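Local coordinates for protein ATP-dependent DNA helicase (PDB 5V9X) that probably couples ATP hydrolysis to 3'-to-5' movement along single-stranded DNA and so unwinds RNA:DNA hybrids, at residues Gln466-Val471 / Ala502-Leu507; Ala481-Val486 / Ala493-Ser498; Thr676-Ser681 / Arg852-Glu857; Trp697-His702 / Asp753-Asp758. All coordinates share one frame; numbering follows the deposited sequence.

Contact 1 (Gln466-Val471 / Ala502-Leu507); sequences QHTVAV and ATLDLL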
loop_
_atom_site.group_PDB
_atom_site.type_symbol
_atom_site.label_atom_id
_atom_site.label_comp_id
_atom_site.label_asym_id
_atom_site.label_seq_id
_atom_site.Cartn_x
_atom_site.Cartn_y
_atom_site.Cartn_z
ATOM N N GLN A 466 -8.543 -2.557 19.484
ATOM C CA GLN A 466 -9.242 -3.641 18.801
ATOM C C GLN A 466 -8.748 -5.000 19.284
ATOM O O GLN A 466 -9.550 -5.877 19.626
ATOM C CB GLN A 466 -9.069 -3.507 17.287
ATOM C CG GLN A 466 -9.726 -4.627 16.495
ATOM C CD GLN A 466 -9.583 -4.451 14.995
ATOM O OE1 GLN A 466 -9.297 -5.405 14.271
ATOM N NE2 GLN A 466 -9.791 -3.227 14.520
ATOM N N HIS A 467 -7.424 -5.193 19.320
ATOM C CA HIS A 467 -6.876 -6.446 19.832
ATOM C C HIS A 467 -7.262 -6.659 21.289
ATOM O O HIS A 467 -7.500 -7.794 21.714
ATOM C CB HIS A 467 -5.355 -6.463 19.672
ATOM C CG HIS A 467 -4.890 -6.949 18.335
ATOM N ND1 HIS A 467 -4.490 -8.249 18.113
ATOM C CD2 HIS A 467 -4.761 -6.311 17.148
ATOM C CE1 HIS A 467 -4.138 -8.393 16.848
ATOM N NE2 HIS A 467 -4.293 -7.230 16.240
ATOM N N THR A 468 -7.339 -5.575 22.066
ATOM C CA THR A 468 -7.671 -5.700 23.482
ATOM C C THR A 468 -9.063 -6.288 23.674
ATOM O O THR A 468 -9.284 -7.096 24.583
ATOM C CB THR A 468 -7.560 -4.341 24.172
ATOM O OG1 THR A 468 -6.229 -3.832 24.021
ATOM C CG2 THR A 468 -7.872 -4.471 25.650
ATOM N N VAL A 469 -10.017 -5.899 22.826
ATOM C CA VAL A 469 -11.330 -6.532 22.864
ATOM C C VAL A 469 -11.228 -7.988 22.432
ATOM O O VAL A 469 -11.894 -8.866 22.994
ATOM C CB VAL A 469 -12.332 -5.751 21.990
ATOM C CG1 VAL A 469 -13.695 -6.437 21.994
ATOM C CG2 VAL A 469 -12.455 -4.315 22.473
ATOM N N ALA A 470 -10.377 -8.272 21.444
ATOM C CA ALA A 470 -10.308 -9.610 20.870
ATOM C C ALA A 470 -9.551 -10.584 21.767
ATOM O O ALA A 470 -9.947 -11.748 21.888
ATOM C CB ALA A 470 -9.655 -9.551 19.491
ATOM N N VAL A 471 -8.461 -10.133 22.393
ATOM C CA VAL A 471 -7.684 -11.026 23.246
ATOM C C VAL A 471 -8.486 -11.424 24.478
ATOM O O VAL A 471 -8.292 -12.515 25.027
ATOM C CB VAL A 471 -6.340 -10.372 23.628
ATOM C CG1 VAL A 471 -6.562 -9.139 24.494
ATOM C CG2 VAL A 471 -5.433 -11.372 24.335
ATOM N N ALA A 502 -4.853 4.230 29.618
ATOM C CA ALA A 502 -5.815 5.164 29.041
ATOM C C ALA A 502 -6.701 4.476 28.008
ATOM O O ALA A 502 -7.911 4.723 27.955
ATOM C CB ALA A 502 -5.087 6.353 28.414
ATOM N N THR A 503 -6.117 3.605 27.184
ATOM C CA THR A 503 -6.914 2.867 26.209
ATOM C C THR A 503 -7.870 1.898 26.898
ATOM O O THR A 503 -9.032 1.770 26.490
ATOM C CB THR A 503 -5.999 2.120 25.238
ATOM O OG1 THR A 503 -5.226 3.063 24.483
ATOM C CG2 THR A 503 -6.815 1.264 24.283
ATOM N N LEU A 504 -7.406 1.215 27.949
ATOM C CA LEU A 504 -8.273 0.283 28.663
ATOM C C LEU A 504 -9.425 1.012 29.345
ATOM O O LEU A 504 -10.541 0.487 29.425
ATOM C CB LEU A 504 -7.468 -0.513 29.691
ATOM C CG LEU A 504 -6.254 -1.307 29.206
ATOM C CD1 LEU A 504 -5.765 -2.233 30.308
ATOM C CD2 LEU A 504 -6.578 -2.094 27.951
ATOM N N ASP A 505 -9.169 2.222 29.850
ATOM C CA ASP A 505 -10.232 3.010 30.467
ATOM C C ASP A 505 -11.343 3.297 29.470
ATOM O O ASP A 505 -12.530 3.126 29.774
ATOM C CB ASP A 505 -9.669 4.321 31.018
ATOM C CG ASP A 505 -8.605 4.103 32.063
ATOM O OD1 ASP A 505 -8.600 3.019 32.681
ATOM O OD2 ASP A 505 -7.775 5.012 32.266
ATOM N N LEU A 506 -10.969 3.744 28.270
ATOM C CA LEU A 506 -11.962 4.060 27.251
ATOM C C LEU A 506 -12.777 2.828 26.879
ATOM O O LEU A 506 -14.002 2.907 26.729
ATOM C CB LEU A 506 -11.264 4.647 26.026
ATOM C CG LEU A 506 -12.126 5.132 24.866
ATOM C CD1 LEU A 506 -13.300 5.945 25.380
ATOM C CD2 LEU A 506 -11.268 5.960 23.929
ATOM N N LEU A 507 -12.117 1.677 26.742
ATOM C CA LEU A 507 -12.824 0.436 26.450
ATOM C C LEU A 507 -13.695 -0.024 27.609
ATOM O O LEU A 507 -14.610 -0.827 27.398
ATOM C CB LEU A 507 -11.828 -0.665 26.086
ATOM C CG LEU A 507 -11.105 -0.527 24.748
ATOM C CD1 LEU A 507 -10.037 -1.597 24.607
ATOM C CD2 LEU A 507 -12.101 -0.612 23.604
#
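Leu504 CD2, on helix 497-508, comes to 3.6 Å from Thr468 CG2 of helix 461-471, the two side chains at about a right angle. Leu504 leaves its backbone at a tangent to the partner helix, and its far end swings back to make the touch. The Thr468 methyl is placed for this by its first torsion (chi1 -59°), which sets CG2 opposite the backbone N and leaves OG1 beside that N. The hydroxyl is therefore turned to its own helix, where Leu464 O bonds it. One turn on, Leu507 points toward the other helix and splits its fork over two residues. CD1 sits 3.7 Å from Thr468 CB and equally close to the methyl of that threonine, while CD2 lies 3.9 Å from Val469 CG2. Leucine and threonine meet aslant, as do leucine and valine. Beyond the pair, Leu523 of strand 523-526 lies against both Thr468 and Leu507, and Leu504 touches Tyr525 of the same strand. The axes of segments 466-471 and 502-507 pass 10.7 Å apart at a crossing angle of -65°, a steep and fairly wide crossing that matches an interface of methyl groups at just a few points. The arrangement is a buried helix-helix crossing within the Lhr winged-helix region, with strand 523-526 against it.

Contact 2 (Ala481-Val486 / Ala493-Ser498); sequences AWFDAV and ATLPRS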
loop_
_atom_site.group_PDB
_atom_site.type_symbol
_atom_site.label_atom_id
_atom_site.label_comp_id
_atom_site.label_asym_id
_atom_site.label_seq_id
_atom_site.Cartn_x
_atom_site.Cartn_y
_atom_site.Cartn_z
ATOM N N ALA A 481 0.075 -8.932 31.668
ATOM C CA ALA A 481 0.535 -9.845 30.626
ATOM C C ALA A 481 0.211 -9.306 29.239
ATOM O O ALA A 481 1.022 -9.429 28.312
ATOM C CB ALA A 481 -0.087 -11.227 30.826
ATOM N N TRP A 482 -0.972 -8.710 29.075
ATOM C CA TRP A 482 -1.321 -8.116 27.790
ATOM C C TRP A 482 -0.400 -6.948 27.460
ATOM O O TRP A 482 -0.018 -6.759 26.301
ATOM C CB TRP A 482 -2.788 -7.680 27.798
ATOM C CG TRP A 482 -3.276 -7.035 26.522
ATOM C CD1 TRP A 482 -4.012 -5.889 26.419
ATOM C CD2 TRP A 482 -3.069 -7.499 25.178
ATOM N NE1 TRP A 482 -4.275 -5.611 25.100
ATOM C CE2 TRP A 482 -3.706 -6.582 24.317
ATOM C CE3 TRP A 482 -2.406 -8.597 24.618
ATOM C CZ2 TRP A 482 -3.700 -6.729 22.931
ATOM C CZ3 TRP A 482 -2.400 -8.740 23.242
ATOM C CH2 TRP A 482 -3.043 -7.810 22.415
ATOM N N PHE A 483 -0.012 -6.169 28.473
ATOM C CA PHE A 483 0.959 -5.102 28.252
ATOM C C PHE A 483 2.333 -5.668 27.909
ATOM O O PHE A 483 3.037 -5.124 27.049
ATOM C CB PHE A 483 1.037 -4.204 29.486
ATOM C CG PHE A 483 1.948 -3.017 29.323
ATOM C CD1 PHE A 483 1.636 -2.004 28.430
ATOM C CD2 PHE A 483 3.106 -2.905 30.077
ATOM C CE1 PHE A 483 2.470 -0.907 28.283
ATOM C CE2 PHE A 483 3.941 -1.811 29.935
ATOM C CZ PHE A 483 3.623 -0.812 29.037
ATOM N N ASP A 484 2.728 -6.763 28.566
ATOM C CA ASP A 484 4.029 -7.368 28.291
ATOM C C ASP A 484 4.105 -7.893 26.863
ATOM O O ASP A 484 5.154 -7.798 26.216
ATOM C CB ASP A 484 4.308 -8.496 29.284
ATOM C CG ASP A 484 4.493 -7.994 30.701
ATOM O OD1 ASP A 484 5.023 -6.875 30.876
ATOM O OD2 ASP A 484 4.112 -8.722 31.643
ATOM N N ALA A 485 3.007 -8.460 26.358
ATOM C CA ALA A 485 3.001 -8.969 24.991
ATOM C C ALA A 485 2.957 -7.831 23.980
ATOM O O ALA A 485 3.621 -7.890 22.939
ATOM C CB ALA A 485 1.817 -9.912 24.789
ATOM N N VAL A 486 2.182 -6.784 24.276
ATOM C CA VAL A 486 2.059 -5.650 23.365
ATOM C C VAL A 486 3.417 -5.000 23.127
ATOM O O VAL A 486 3.772 -4.671 21.987
ATOM C CB VAL A 486 1.028 -4.648 23.917
ATOM C CG1 VAL A 486 1.216 -3.284 23.299
ATOM C CG2 VAL A 486 -0.378 -5.148 23.652
ATOM N N ALA A 493 6.859 -0.917 20.999
ATOM C CA ALA A 493 8.057 -1.141 21.798
ATOM C C ALA A 493 8.314 -0.024 22.801
ATOM O O ALA A 493 9.061 -0.232 23.765
ATOM C CB ALA A 493 9.270 -1.307 20.881
ATOM N N THR A 494 7.725 1.158 22.600
ATOM C CA THR A 494 7.894 2.279 23.519
ATOM C C THR A 494 6.567 2.759 24.098
ATOM O O THR A 494 6.487 3.888 24.591
ATOM C CB THR A 494 8.606 3.447 22.831
ATOM O OG1 THR A 494 7.713 4.065 21.896
ATOM C CG2 THR A 494 9.854 2.965 22.101
ATOM N N LEU A 495 5.532 1.929 24.048
ATOM C CA LEU A 495 4.205 2.324 24.506
ATOM C C LEU A 495 4.234 2.719 25.980
ATOM O O LEU A 495 4.576 1.881 26.831
ATOM C CB LEU A 495 3.213 1.184 24.288
ATOM C CG LEU A 495 1.767 1.418 24.736
ATOM C CD1 LEU A 495 1.151 2.593 23.993
ATOM C CD2 LEU A 495 0.934 0.161 24.533
ATOM N N PRO A 496 3.907 3.962 26.325
ATOM C CA PRO A 496 3.826 4.332 27.742
ATOM C C PRO A 496 2.696 3.579 28.427
ATOM O O PRO A 496 1.607 3.421 27.872
ATOM C CB PRO A 496 3.558 5.842 27.704
ATOM C CG PRO A 496 3.931 6.279 26.315
ATOM C CD PRO A 496 3.639 5.106 25.438
ATOM N N ARG A 497 2.968 3.102 29.645
ATOM C CA ARG A 497 1.933 2.413 30.410
ATOM C C ARG A 497 0.722 3.309 30.638
ATOM O O ARG A 497 -0.403 2.810 30.761
ATOM C CB ARG A 497 2.499 1.926 31.745
ATOM C CG ARG A 497 1.537 1.068 32.560
ATOM C CD ARG A 497 1.039 -0.121 31.750
ATOM N NE ARG A 497 0.216 -1.040 32.536
ATOM C CZ ARG A 497 0.677 -2.142 33.122
ATOM N NH1 ARG A 497 1.959 -2.462 33.017
ATOM N NH2 ARG A 497 -0.142 -2.923 33.812
ATOM N N SER A 498 0.931 4.628 30.688
ATOM C CA SER A 498 -0.191 5.551 30.822
ATOM C C SER A 498 -1.105 5.489 29.603
ATOM O O SER A 498 -2.333 5.470 29.743
ATOM C CB SER A 498 0.326 6.974 31.038
ATOM O OG SER A 498 1.134 7.392 29.951
#
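The guanidinium of Arg497 is held from two directions while it leans over Phe483: NE forms a salt bridge with Glu501, one helical turn ahead, and NH2 forms another with Asp480, at the start of the helix that carries the phenylalanine. Two carboxylates should keep the arginine firmly positive and fix the rotation of its flat end. Behind the charged group, the aliphatic part of the chain does the packing. CD stands 3.6 Å from the centroid of the Phe483 ring and only 2° off its normal, a CH-pi contact squarely over the face. The charged end is less central: CZ is 4.5 Å from that centroid, an off-centre cation-pi contact, and the guanidinium and ring planes are 42° apart. Arg497 gets there by starting opposite its backbone N and then bending at the second torsion (chi2 55°), which folds the chain across the ring. The rim of the same ring belongs to the loop: Leu495 O lies near the ring plane, 3.6 Å from Phe483 CZ. Leu495 then turns its side chain inward, and its CD2 meets Val486 CG1 at 3.7 Å and Phe483 CE1 at 4.2 Å. The loop joins helix 479-488 to helix 497-508, and Pro496 is the N-cap of the latter. Phe500 packs against Phe483 from that following helix, while Leu461 and Leu464 of helix 461-471 back Leu495 and Val486, and Leu207 of helix 200-213 also reaches Val486.

Contact 3 (Thr676-Ser681 / Arg852-Glu857); sequences TGVVPS and RLRIVE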
loop_
_atom_site.group_PDB
_atom_site.type_symbol
_atom_site.label_atom_id
_atom_site.label_comp_id
_atom_site.label_asym_id
_atom_site.label_seq_id
_atom_site.Cartn_x
_atom_site.Cartn_y
_atom_site.Cartn_z
ATOM N N THR A 676 6.568 30.053 -17.675
ATOM C CA THR A 676 7.036 30.595 -16.403
ATOM C C THR A 676 8.535 30.890 -16.410
ATOM O O THR A 676 9.119 31.113 -15.346
ATOM C CB THR A 676 6.708 29.651 -15.245
ATOM O OG1 THR A 676 7.280 28.360 -15.487
ATOM C CG2 THR A 676 5.201 29.512 -15.076
ATOM N N GLY A 677 9.176 30.897 -17.579
ATOM C CA GLY A 677 10.590 31.193 -17.643
ATOM C C GLY A 677 11.455 30.023 -17.223
ATOM O O GLY A 677 12.364 29.616 -17.957
ATOM N N VAL A 678 11.172 29.468 -16.044
ATOM C CA VAL A 678 11.872 28.307 -15.512
ATOM C C VAL A 678 10.836 27.260 -15.130
ATOM O O VAL A 678 9.645 27.550 -14.996
ATOM C CB VAL A 678 12.754 28.661 -14.294
ATOM C CG1 VAL A 678 13.788 29.715 -14.672
ATOM C CG2 VAL A 678 11.889 29.143 -13.136
ATOM N N VAL A 679 11.305 26.032 -14.944
ATOM C CA VAL A 679 10.411 24.938 -14.574
ATOM C C VAL A 679 10.623 24.579 -13.107
ATOM O O VAL A 679 11.749 24.671 -12.594
ATOM C CB VAL A 679 10.605 23.715 -15.488
ATOM C CG1 VAL A 679 10.586 24.140 -16.953
ATOM C CG2 VAL A 679 11.888 22.965 -15.149
ATOM N N PRO A 680 9.568 24.193 -12.396
ATOM C CA PRO A 680 9.724 23.796 -10.992
ATOM C C PRO A 680 10.634 22.584 -10.864
ATOM O O PRO A 680 10.691 21.727 -11.748
ATOM C CB PRO A 680 8.291 23.467 -10.555
ATOM C CG PRO A 680 7.422 24.161 -11.550
ATOM C CD PRO A 680 8.164 24.174 -12.832
ATOM N N SER A 681 11.351 22.521 -9.746
ATOM C CA SER A 681 12.320 21.459 -9.528
ATOM C C SER A 681 12.573 21.326 -8.033
ATOM O O SER A 681 11.953 22.007 -7.212
ATOM C CB SER A 681 13.622 21.736 -10.284
ATOM O OG SER A 681 14.339 22.799 -9.680
ATOM N N ARG A 852 18.901 28.297 -0.389
ATOM C CA ARG A 852 19.292 27.114 -1.141
ATOM C C ARG A 852 18.144 26.518 -1.942
ATOM O O ARG A 852 18.391 25.707 -2.841
ATOM C CB ARG A 852 19.867 26.049 -0.196
ATOM C CG ARG A 852 21.272 26.369 0.297
ATOM C CD ARG A 852 21.753 25.396 1.364
ATOM N NE ARG A 852 23.144 25.652 1.725
ATOM C CZ ARG A 852 23.745 25.166 2.807
ATOM N NH1 ARG A 852 23.074 24.395 3.652
ATOM N NH2 ARG A 852 25.016 25.458 3.048
ATOM N N LEU A 853 16.904 26.897 -1.636
ATOM C CA LEU A 853 15.741 26.558 -2.448
ATOM C C LEU A 853 15.184 27.866 -2.996
ATOM O O LEU A 853 14.617 28.668 -2.245
ATOM C CB LEU A 853 14.693 25.800 -1.630
ATOM C CG LEU A 853 13.796 24.790 -2.360
ATOM C CD1 LEU A 853 12.997 23.978 -1.355
ATOM C CD2 LEU A 853 12.862 25.466 -3.352
ATOM N N ARG A 854 15.362 28.084 -4.295
ATOM C CA ARG A 854 14.909 29.311 -4.929
ATOM C C ARG A 854 13.383 29.351 -4.996
ATOM O O ARG A 854 12.702 28.324 -4.935
ATOM C CB ARG A 854 15.494 29.428 -6.339
ATOM C CG ARG A 854 15.694 30.854 -6.834
ATOM C CD ARG A 854 15.668 30.920 -8.358
ATOM N NE ARG A 854 16.406 29.826 -8.984
ATOM C CZ ARG A 854 16.513 29.654 -10.298
ATOM N NH1 ARG A 854 15.932 30.507 -11.129
ATOM N NH2 ARG A 854 17.202 28.629 -10.783
ATOM N N ILE A 855 12.849 30.564 -5.117
ATOM C CA ILE A 855 11.427 30.788 -5.350
ATOM C C ILE A 855 11.291 31.897 -6.382
ATOM O O ILE A 855 12.008 32.901 -6.327
ATOM C CB ILE A 855 10.673 31.142 -4.051
ATOM C CG1 ILE A 855 10.623 29.932 -3.121
ATOM C CG2 ILE A 855 9.259 31.623 -4.355
ATOM C CD1 ILE A 855 9.861 30.179 -1.852
ATOM N N VAL A 856 10.380 31.708 -7.333
ATOM C CA VAL A 856 10.198 32.632 -8.446
ATOM C C VAL A 856 8.728 33.019 -8.523
ATOM O O VAL A 856 7.852 32.146 -8.550
ATOM C CB VAL A 856 10.666 32.013 -9.777
ATOM C CG1 VAL A 856 10.408 32.967 -10.931
ATOM C CG2 VAL A 856 12.143 31.641 -9.703
ATOM N N GLU A 857 8.458 34.324 -8.549
ATOM C CA GLU A 857 7.118 34.832 -8.810
ATOM C C GLU A 857 6.983 35.141 -10.293
ATOM O O GLU A 857 7.865 35.774 -10.884
ATOM C CB GLU A 857 6.830 36.094 -7.996
ATOM C CG GLU A 857 7.152 35.994 -6.524
ATOM C CD GLU A 857 6.571 37.147 -5.726
ATOM O OE1 GLU A 857 5.503 37.664 -6.120
ATOM O OE2 GLU A 857 7.181 37.541 -4.708
#
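Apolar contact comes first, and it is slight: Val678 CG2 and Val856 CG2 face each other at 4.3 Å, each valine directed from its backbone at the other segment. The backbones stay well apart, 8.5 Å between the CA atoms of Val678 and Val856, so this is a loop laid over a strand and not a paired edge. Val686, on the adjoining strand 684-691, also lies under Val678, which gives the loop valine two strands to rest on. Val678's other methyl deals with a charged neighbour. CG1 is 4.2 Å from Arg854 NH1, approaching the guanidinium obliquely, a plain van der Waals touch on a side chain that is otherwise exposed. Strand 854-859 is the edge of a five-stranded mixed sheet in the DEAD/H associated region, running parallel to strand 684-691; Arg854 and Val856 bond through their backbones to Thr683, Phe685 and Val687. The loop above is the link from helix 661-676 into that same strand 684-691. Hydrogen bonding belongs to the loop's own turn. Gly677 leaves the helix with positive phi (78°), and the chain doubles back far enough for Thr676 OG1 to donate to Val678 O, almost in line with the carbonyl (162°). Gln672 O, one turn earlier in helix 661-676, is a second acceptor beside that hydroxyl, and the two carbonyls must share or compete for its single proton.

Contact 4 (Trp697-His702 / Asp753-Asp758); sequences WRVILH and DLFVFD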
loop_
_atom_site.group_PDB
_atom_site.type_symbol
_atom_site.label_atom_id
_atom_site.label_comp_id
_atom_site.label_asym_id
_atom_site.label_seq_id
_atom_site.Cartn_x
_atom_site.Cartn_y
_atom_site.Cartn_z
ATOM N N TRP A 697 -8.427 36.280 -8.729
ATOM C CA TRP A 697 -7.026 35.890 -8.735
ATOM C C TRP A 697 -6.867 34.407 -8.417
ATOM O O TRP A 697 -7.692 33.801 -7.728
ATOM C CB TRP A 697 -6.232 36.714 -7.722
ATOM C CG TRP A 697 -5.846 38.075 -8.206
ATOM C CD1 TRP A 697 -6.225 39.273 -7.677
ATOM C CD2 TRP A 697 -4.998 38.379 -9.320
ATOM N NE1 TRP A 697 -5.664 40.304 -8.390
ATOM C CE2 TRP A 697 -4.907 39.781 -9.405
ATOM C CE3 TRP A 697 -4.309 37.601 -10.254
ATOM C CZ2 TRP A 697 -4.154 40.421 -10.386
ATOM C CZ3 TRP A 697 -3.561 38.237 -11.226
ATOM C CH2 TRP A 697 -3.490 39.632 -11.285
ATOM N N ARG A 698 -5.782 33.828 -8.927
ATOM C CA ARG A 698 -5.417 32.447 -8.634
ATOM C C ARG A 698 -3.905 32.359 -8.531
ATOM O O ARG A 698 -3.199 32.611 -9.512
ATOM C CB ARG A 698 -5.946 31.488 -9.703
ATOM C CG ARG A 698 -7.193 30.739 -9.271
ATOM C CD ARG A 698 -7.675 29.768 -10.334
ATOM N NE ARG A 698 -8.800 28.972 -9.852
ATOM C CZ ARG A 698 -10.052 29.411 -9.791
ATOM N NH1 ARG A 698 -10.345 30.645 -10.178
ATOM N NH2 ARG A 698 -11.014 28.619 -9.337
ATOM N N VAL A 699 -3.413 32.007 -7.347
ATOM C CA VAL A 699 -1.985 31.923 -7.066
ATOM C C VAL A 699 -1.641 30.462 -6.817
ATOM O O VAL A 699 -2.149 29.850 -5.870
ATOM C CB VAL A 699 -1.592 32.799 -5.868
ATOM C CG1 VAL A 699 -0.084 32.830 -5.711
ATOM C CG2 VAL A 699 -2.144 34.205 -6.039
ATOM N N ILE A 700 -0.775 29.908 -7.659
ATOM C CA ILE A 700 -0.421 28.494 -7.625
ATOM C C ILE A 700 1.035 28.362 -7.207
ATOM O O ILE A 700 1.916 29.006 -7.790
ATOM C CB ILE A 700 -0.659 27.824 -8.989
ATOM C CG1 ILE A 700 -2.147 27.851 -9.343
ATOM C CG2 ILE A 700 -0.138 26.400 -8.978
ATOM C CD1 ILE A 700 -2.453 27.325 -10.724
ATOM N N LEU A 701 1.287 27.535 -6.196
ATOM C CA LEU A 701 2.644 27.174 -5.809
ATOM C C LEU A 701 3.021 25.886 -6.526
ATOM O O LEU A 701 2.307 24.886 -6.424
ATOM C CB LEU A 701 2.765 26.996 -4.296
ATOM C CG LEU A 701 4.074 26.365 -3.808
ATOM C CD1 LEU A 701 5.278 27.200 -4.229
ATOM C CD2 LEU A 701 4.053 26.168 -2.300
ATOM N N HIS A 702 4.127 25.916 -7.259
ATOM C CA HIS A 702 4.620 24.747 -7.971
ATOM C C HIS A 702 5.772 24.127 -7.192
ATOM O O HIS A 702 6.759 24.805 -6.890
ATOM C CB HIS A 702 5.074 25.118 -9.381
ATOM C CG HIS A 702 3.957 25.455 -10.320
ATOM N ND1 HIS A 702 3.235 26.625 -10.229
ATOM C CD2 HIS A 702 3.450 24.782 -11.379
ATOM C CE1 HIS A 702 2.329 26.658 -11.189
ATOM N NE2 HIS A 702 2.436 25.550 -11.900
ATOM N N ASP A 753 5.472 35.247 -0.739
ATOM C CA ASP A 753 5.746 35.139 0.688
ATOM C C ASP A 753 4.609 34.465 1.442
ATOM O O ASP A 753 4.790 34.097 2.608
ATOM C CB ASP A 753 6.011 36.525 1.278
ATOM C CG ASP A 753 7.135 37.256 0.568
ATOM O OD1 ASP A 753 6.921 37.709 -0.577
ATOM O OD2 ASP A 753 8.233 37.377 1.152
ATOM N N LEU A 754 3.449 34.298 0.800
ATOM C CA LEU A 754 2.323 33.614 1.425
ATOM C C LEU A 754 2.683 32.183 1.805
ATOM O O LEU A 754 2.249 31.681 2.849
ATOM C CB LEU A 754 1.127 33.638 0.472
ATOM C CG LEU A 754 -0.147 32.882 0.848
ATOM C CD1 LEU A 754 -0.717 33.399 2.155
ATOM C CD2 LEU A 754 -1.169 33.005 -0.269
ATOM N N PHE A 755 3.483 31.512 0.978
ATOM C CA PHE A 755 3.835 30.119 1.218
ATOM C C PHE A 755 5.046 29.949 2.125
ATOM O O PHE A 755 5.217 28.870 2.704
ATOM C CB PHE A 755 4.099 29.409 -0.114
ATOM C CG PHE A 755 2.961 29.509 -1.091
ATOM C CD1 PHE A 755 1.866 28.663 -0.990
ATOM C CD2 PHE A 755 2.985 30.447 -2.111
ATOM C CE1 PHE A 755 0.815 28.756 -1.889
ATOM C CE2 PHE A 755 1.937 30.543 -3.012
ATOM C CZ PHE A 755 0.851 29.696 -2.901
ATOM N N VAL A 756 5.876 30.978 2.270
ATOM C CA VAL A 756 7.141 30.854 2.987
ATOM C C VAL A 756 6.908 31.047 4.479
ATOM O O VAL A 756 6.297 32.035 4.904
ATOM C CB VAL A 756 8.164 31.868 2.455
ATOM C CG1 VAL A 756 9.482 31.741 3.205
ATOM C CG2 VAL A 756 8.365 31.671 0.965
ATOM N N PHE A 757 7.403 30.103 5.278
ATOM C CA PHE A 757 7.323 30.162 6.729
ATOM C C PHE A 757 8.697 29.884 7.327
ATOM O O PHE A 757 9.569 29.296 6.683
ATOM C CB PHE A 757 6.308 29.152 7.283
ATOM C CG PHE A 757 4.874 29.538 7.059
ATOM C CD1 PHE A 757 4.288 29.399 5.809
ATOM C CD2 PHE A 757 4.105 30.025 8.102
ATOM C CE1 PHE A 757 2.966 29.752 5.605
ATOM C CE2 PHE A 757 2.782 30.378 7.904
ATOM C CZ PHE A 757 2.213 30.241 6.655
ATOM N N ASP A 758 8.877 30.313 8.574
ATOM C CA ASP A 758 10.101 29.998 9.298
ATOM C C ASP A 758 10.102 28.533 9.721
ATOM O O ASP A 758 9.051 27.939 9.979
ATOM C CB ASP A 758 10.250 30.903 10.521
ATOM C CG ASP A 758 10.766 32.286 10.166
ATOM O OD1 ASP A 758 11.697 32.385 9.338
ATOM O OD2 ASP A 758 10.239 33.279 10.713
#
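Leu701 lays its CB over the middle of the Phe755 ring, 3.6 Å from the centroid and 13° off the normal, a CH-pi contact across the face. The leucine sits on strand 697-702, the central strand of the five-stranded mixed sheet in the DEAD/H associated region, and the phenylalanine comes from the loop that leads to helix 759-769. The leucine and phenylalanine side chains run antiparallel alongside each other, which gives them a long overlap: while CB covers the centre, Leu701 CD2 reaches back along the ring to 3.6 Å from Phe755 CD1. With its CG opposite the backbone N (chi1 169°), the leucine sends its branch along the incoming side chain toward the root of the ring. Strand 697-702 is hydrogen-bonded on both sides, Val699 and Leu701 to Val740 and Ile738, and Arg698, Ile700 and His702 to strand 684-691. Phe755 also rests on Ile738 and Val740, so one aromatic ring bridges two neighbouring strands. Helix 707-725 shares this face of the sheet, with Leu713 against Leu701 and Val717 against Leu754. Ile700 points to the opposite face, where Ala867 and Leu870 of helix 865-870 receive it. Residues 753-755 take helical backbone angles though no regular helix forms, and Phe755 points from there at the strand. Two residues back along the strand from Leu701, Val699 meets the ring at its edge: CG1 lies near the ring plane, 4.1 Å from Phe755 CE2.

Overall arrangement
The four contacts fall into two pairs. Contacts 1 and 2 share helix 497-508 in the winged-helix domain and join directly, since Thr468 OG1 lies 2.9 Å from Trp482 NE1, a probable hydrogen bond. Contacts 3 and 4 work on one mixed sheet, the edge strand and a central strand, and touch where Ile855 packs on Val756 and Pro680 on His702. The pairs are far apart, contacts 1 and 3 about 51 Å between centres. Buried contacts 1 and 4 rely on methyl groups and an aromatic face; contact 2, partly buried, adds a charged arginine over a ring, and contact 3, at the surface, has only a sparse valine pair and a methyl beside a guanidinium.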